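Local coordinates for putative exported protein (PDB 3IEE) that is of unknown function but is an all-alpha, probably exported protein, perhaps a lipoprotein, with a DUF3829-like C-terminal domain, at residues 206-209 and 210-214; 242-245 and 246-250. All coordinates share one frame; numbering follows the deposited sequence.

Contact 1. Residues 206-209 and 210-214; sequences ELTK and QLDAA
The carbonyl oxygen E206 O takes the backbone N of Q210 at 2.9 Å, with the N-H aimed at 161°, and also receives a hydrogen from a water that lies 3.3 Å from it. That same water makes a weak bond to the side-chain nitrogen of Q210. A second water joins the two side chains more firmly: it donates to E206 OE1 over 2.8 Å and accepts from Q210 NE2 over 2.9 Å. Glutamate and glutamine, four residues apart, thus meet through solvent, their nearest direct approach being E206 CB to Q210 NE2 at 4.2 Å. With CG anti to its own carbonyl carbon (chi1 -67°) and the chain extended beyond, Q210 runs back towards the preceding turn, and its CG passes 3.3 Å from E206 O. Glutamine suits this place because its amide can donate and accept at once: NE2 serves the waters, while OE1 is hydrogen-bonded to T181 of helix 169-189, and E206 OE1 for its part has a charged partner in K203.

All of this sits on helix 197-215, within the helical C-terminal domain, where successive i to i+4 bonds hold the turns together. The helix is amphipathic here. L207 and L211, aliphatic and buried, both press on I241 of helix 224-247, and L207 also reaches M182. At the border of that greasy face, L207 CD1 comes 3.8 Å from Q210 OE1, the two side chains crossing at about a right angle. Round the flank, T208 and D212 point the same way side by side, T208 CG2 lying 4.1 Å from D212 OD2. The aspartate is exposed there, as its charge suits, while the threonine, only partly exposed, bonds its OG1 back to the backbone oxygen of V204.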
loop_
_atom_site.group_PDB
_atom_site.type_symbol
_atom_site.label_atom_id
_atom_site.label_comp_id
_atom_site.label_asym_id
_atom_site.label_seq_id
_atom_site.Cartn_x
_atom_site.Cartn_y
_atom_site.Cartn_z
ATOM N N GLU A 206 0.070 13.404 -8.178
ATOM C CA GLU A 206 1.453 12.883 -8.304
ATOM C C GLU A 206 1.542 11.933 -9.478
ATOM O O GLU A 206 2.499 11.990 -10.279
ATOM C CB GLU A 206 1.897 12.131 -7.063
ATOM C CG GLU A 206 2.113 13.002 -5.850
ATOM C CD GLU A 206 2.437 12.189 -4.595
ATOM O OE1 GLU A 206 2.768 10.962 -4.692
ATOM O OE2 GLU A 206 2.330 12.808 -3.498
ATOM N N LEU A 207 0.568 11.033 -9.556
ATOM C CA LEU A 207 0.531 10.069 -10.657
ATOM C C LEU A 207 0.488 10.798 -12.000
ATOM O O LEU A 207 1.157 10.416 -12.972
ATOM C CB LEU A 207 -0.615 9.095 -10.473
ATOM C CG LEU A 207 -0.667 7.937 -11.498
ATOM C CD1 LEU A 207 0.634 7.141 -11.628
ATOM C CD2 LEU A 207 -1.851 7.036 -11.151
ATOM N N THR A 208 -0.336 11.835 -12.058
ATOM C CA THR A 208 -0.434 12.643 -13.283
ATOM C C THR A 208 0.919 13.287 -13.676
ATOM O O THR A 208 1.308 13.233 -14.829
ATOM C CB THR A 208 -1.533 13.673 -13.144
ATOM O OG1 THR A 208 -2.804 13.013 -12.963
ATOM C CG2 THR A 208 -1.585 14.585 -14.387
ATOM N N LYS A 209 1.629 13.878 -12.695
ATOM C CA LYS A 209 2.963 14.401 -12.933
ATOM C C LYS A 209 3.913 13.319 -13.428
ATOM O O LYS A 209 4.706 13.567 -14.354
ATOM C CB LYS A 209 3.546 15.036 -11.668
ATOM C CG LYS A 209 2.895 16.332 -11.295
ATOM C CD LYS A 209 3.374 16.807 -9.881
ATOM C CE LYS A 209 2.201 17.374 -8.982
ATOM N NZ LYS A 209 2.047 16.715 -7.580
ATOM N N GLN A 210 3.852 12.115 -12.826
ATOM C CA GLN A 210 4.687 11.006 -13.288
ATOM C C GLN A 210 4.354 10.652 -14.746
ATOM O O GLN A 210 5.233 10.386 -15.592
ATOM C CB GLN A 210 4.523 9.787 -12.341
ATOM C CG GLN A 210 5.103 10.097 -10.957
ATOM C CD GLN A 210 4.619 9.228 -9.860
ATOM O OE1 GLN A 210 3.955 8.210 -10.068
ATOM N NE2 GLN A 210 4.912 9.670 -8.638
ATOM N N LEU A 211 3.060 10.605 -15.053
ATOM C CA LEU A 211 2.627 10.249 -16.408
ATOM C C LEU A 211 3.087 11.312 -17.421
ATOM O O LEU A 211 3.598 10.960 -18.474
ATOM C CB LEU A 211 1.124 10.033 -16.471
ATOM C CG LEU A 211 0.539 9.704 -17.826
ATOM C CD1 LEU A 211 1.231 8.497 -18.434
ATOM C CD2 LEU A 211 -0.994 9.474 -17.694
ATOM N N ASP A 212 2.951 12.590 -17.076
ATOM C CA ASP A 212 3.486 13.729 -17.898
ATOM C C ASP A 212 4.993 13.559 -18.133
ATOM O O ASP A 212 5.474 13.708 -19.216
ATOM C CB ASP A 212 3.223 15.100 -17.224
ATOM C CG ASP A 212 1.746 15.540 -17.230
ATOM O OD1 ASP A 212 0.950 15.035 -18.022
ATOM O OD2 ASP A 212 1.403 16.449 -16.427
ATOM N N ALA A 213 5.745 13.177 -17.092
ATOM C CA ALA A 213 7.180 12.948 -17.253
ATOM C C ALA A 213 7.457 11.798 -18.215
ATOM O O ALA A 213 8.338 11.886 -19.108
ATOM C CB ALA A 213 7.849 12.689 -15.925
ATOM N N ALA A 214 6.690 10.724 -18.068
ATOM C CA ALA A 214 6.804 9.513 -18.918
ATOM C C ALA A 214 6.542 9.841 -20.354
ATOM O O ALA A 214 7.262 9.372 -21.262
ATOM C CB ALA A 214 5.815 8.459 -18.467
HETATM O O HOH W 1 4.787 9.377 -5.731
HETATM O O HOH W 2 5.238 13.096 -8.861
#

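Contact 2. Residues 242-245 and 246-250; sequences KQVK and KVREK
R248 follows V244 by one turn near the C-terminal end of helix 224-247; a type I beta turn spans V247 to K250. The arginine's backbone N donates to V244 O at 2.9 Å, and its side chain starts out over the same carbonyl: R248 CB lies 3.4 Å from V244 O, and CG follows at 3.6 Å. CG also skirts the valine loosely, 4.4 Å from V244 CG1. Bends at chi2 (-75°) and chi3 (-65°) carry the guanidinium group outward, where NE forms a salt bridge with D201 and NH2 is hydrogen-bonded as well. Arginine suits this border position because its aliphatic part can pass V244, and the side chain touch I200, while the guanidinium group meets an acid on the neighbouring helix 197-215.

V244 and V247 are buried, as compact branched residues between packed helices can be. V244 touches I200 and V204, I185 of helix 169-189 and L261 of helix 255-268; V247 meets M260 and Y189. V247 CG2 rests 3.4 Å from Q243 O, the oxygen that accepts the valine's backbone N in a nearly straight bond of 170°. The lysines K242, K245 and K246 are all exposed, as suits long charged chains, although K245 also touches V204. K246 CG passes 3.3 Å from K242 O.

The bonding changes at E249. Its N makes a weak bond of 3.3 Å to K245 O and also bonds to K246 O, a carbonyl one residue closer along the chain. Glutamate is well placed at this exposed position, and its extended side chain passes the first of these oxygens, with E249 CG 3.5 Å from K245 O.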
loop_
_atom_site.group_PDB
_atom_site.type_symbol
_atom_site.label_atom_id
_atom_site.label_comp_id
_atom_site.label_asym_id
_atom_site.label_seq_id
_atom_site.Cartn_x
_atom_site.Cartn_y
_atom_site.Cartn_z
ATOM N N LYS A 242 -8.292 8.461 -14.791
ATOM C CA LYS A 242 -9.647 8.911 -15.120
ATOM C C LYS A 242 -10.709 8.149 -14.273
ATOM O O LYS A 242 -11.699 8.747 -13.819
ATOM C CB LYS A 242 -9.903 8.809 -16.622
ATOM C CG LYS A 242 -9.099 9.864 -17.391
ATOM C CD LYS A 242 -9.384 10.010 -18.922
ATOM C CE LYS A 242 -8.807 8.886 -19.765
ATOM N NZ LYS A 242 -8.700 9.219 -21.243
ATOM N N GLN A 243 -10.502 6.860 -14.075
ATOM C CA GLN A 243 -11.412 6.054 -13.243
ATOM C C GLN A 243 -11.373 6.540 -11.783
ATOM O O GLN A 243 -12.405 6.616 -11.130
ATOM C CB GLN A 243 -11.031 4.580 -13.309
ATOM C CG GLN A 243 -11.368 3.869 -14.622
ATOM C CD GLN A 243 -11.231 2.328 -14.472
ATOM O OE1 GLN A 243 -10.625 1.812 -13.506
ATOM N NE2 GLN A 243 -11.828 1.603 -15.396
ATOM N N VAL A 244 -10.188 6.863 -11.265
ATOM C CA VAL A 244 -10.087 7.284 -9.866
ATOM C C VAL A 244 -10.825 8.609 -9.739
ATOM O O VAL A 244 -11.571 8.795 -8.789
ATOM C CB VAL A 244 -8.652 7.436 -9.350
ATOM C CG1 VAL A 244 -8.644 8.074 -7.892
ATOM C CG2 VAL A 244 -7.899 6.091 -9.397
ATOM N N LYS A 245 -10.628 9.507 -10.701
ATOM C CA LYS A 245 -11.374 10.776 -10.679
ATOM C C LYS A 245 -12.895 10.613 -10.682
ATOM O O LYS A 245 -13.602 11.299 -9.939
ATOM C CB LYS A 245 -10.913 11.651 -11.831
ATOM C CG LYS A 245 -9.566 12.233 -11.564
ATOM C CD LYS A 245 -9.195 13.120 -12.705
ATOM C CE LYS A 245 -7.840 13.689 -12.528
ATOM N NZ LYS A 245 -7.380 14.080 -13.878
ATOM N N LYS A 246 -13.403 9.682 -11.475
ATOM C CA LYS A 246 -14.842 9.385 -11.522
ATOM C C LYS A 246 -15.358 8.803 -10.193
ATOM O O LYS A 246 -16.403 9.226 -9.664
ATOM C CB LYS A 246 -15.120 8.455 -12.678
ATOM C CG LYS A 246 -14.972 9.118 -14.014
ATOM C CD LYS A 246 -16.059 10.150 -14.386
ATOM C CE LYS A 246 -15.855 10.598 -15.851
ATOM N NZ LYS A 246 -16.883 11.553 -16.326
ATOM N N VAL A 247 -14.608 7.868 -9.622
ATOM C CA VAL A 247 -14.924 7.298 -8.309
ATOM C C VAL A 247 -14.901 8.374 -7.207
ATOM O O VAL A 247 -15.751 8.393 -6.334
ATOM C CB VAL A 247 -13.973 6.078 -8.004
ATOM C CG1 VAL A 247 -14.034 5.668 -6.524
ATOM C CG2 VAL A 247 -14.388 4.898 -8.903
ATOM N N ARG A 248 -13.956 9.296 -7.302
ATOM C CA ARG A 248 -13.910 10.427 -6.372
ATOM C C ARG A 248 -15.075 11.426 -6.467
ATOM O O ARG A 248 -15.272 12.271 -5.548
ATOM C CB ARG A 248 -12.568 11.155 -6.490
ATOM C CG ARG A 248 -11.512 10.486 -5.636
ATOM C CD ARG A 248 -11.713 10.802 -4.117
ATOM N NE ARG A 248 -11.537 12.206 -3.775
ATOM C CZ ARG A 248 -12.347 12.948 -3.014
ATOM N NH1 ARG A 248 -13.423 12.443 -2.445
ATOM N NH2 ARG A 248 -11.989 14.197 -2.779
ATOM N N GLU A 249 -15.872 11.367 -7.545
ATOM C CA GLU A 249 -17.122 12.133 -7.617
ATOM C C GLU A 249 -18.298 11.477 -6.873
ATOM O O GLU A 249 -19.363 12.085 -6.700
ATOM C CB GLU A 249 -17.520 12.379 -9.079
ATOM C CG GLU A 249 -16.531 13.171 -9.868
ATOM C CD GLU A 249 -16.951 13.240 -11.338
ATOM O OE1 GLU A 249 -18.149 13.445 -11.609
ATOM O OE2 GLU A 249 -16.077 13.101 -12.193
ATOM N N LYS A 250 -18.122 10.217 -6.498
ATOM C CA LYS A 250 -19.102 9.469 -5.747
ATOM C C LYS A 250 -18.897 9.644 -4.238
ATOM O O LYS A 250 -17.801 9.972 -3.786
ATOM C CB LYS A 250 -19.015 7.989 -6.077
ATOM C CG LYS A 250 -19.188 7.672 -7.557
ATOM C CD LYS A 250 -18.930 6.165 -7.704
ATOM C CE LYS A 250 -19.445 5.603 -8.895
ATOM N NZ LYS A 250 -19.338 4.085 -8.813
#

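Contact 1 and contact 2 belong to consecutive helices of the C-terminal domain, 197-215 and 224-247, with the first complete before the second begins. Their centres lie 18 Å apart; the nearest atoms come to about 5 Å without touching. The link is therefore indirect, made at the level of whole helices: contact 1 packs on a part of helix 224-247 that precedes contact 2, and contact 2 packs on a part of helix 197-215 that precedes contact 1. Helix 169-189 touches both. Each contact lies about 19 Å from the centre of the chain, and no ligand or active site is known to which either could be related.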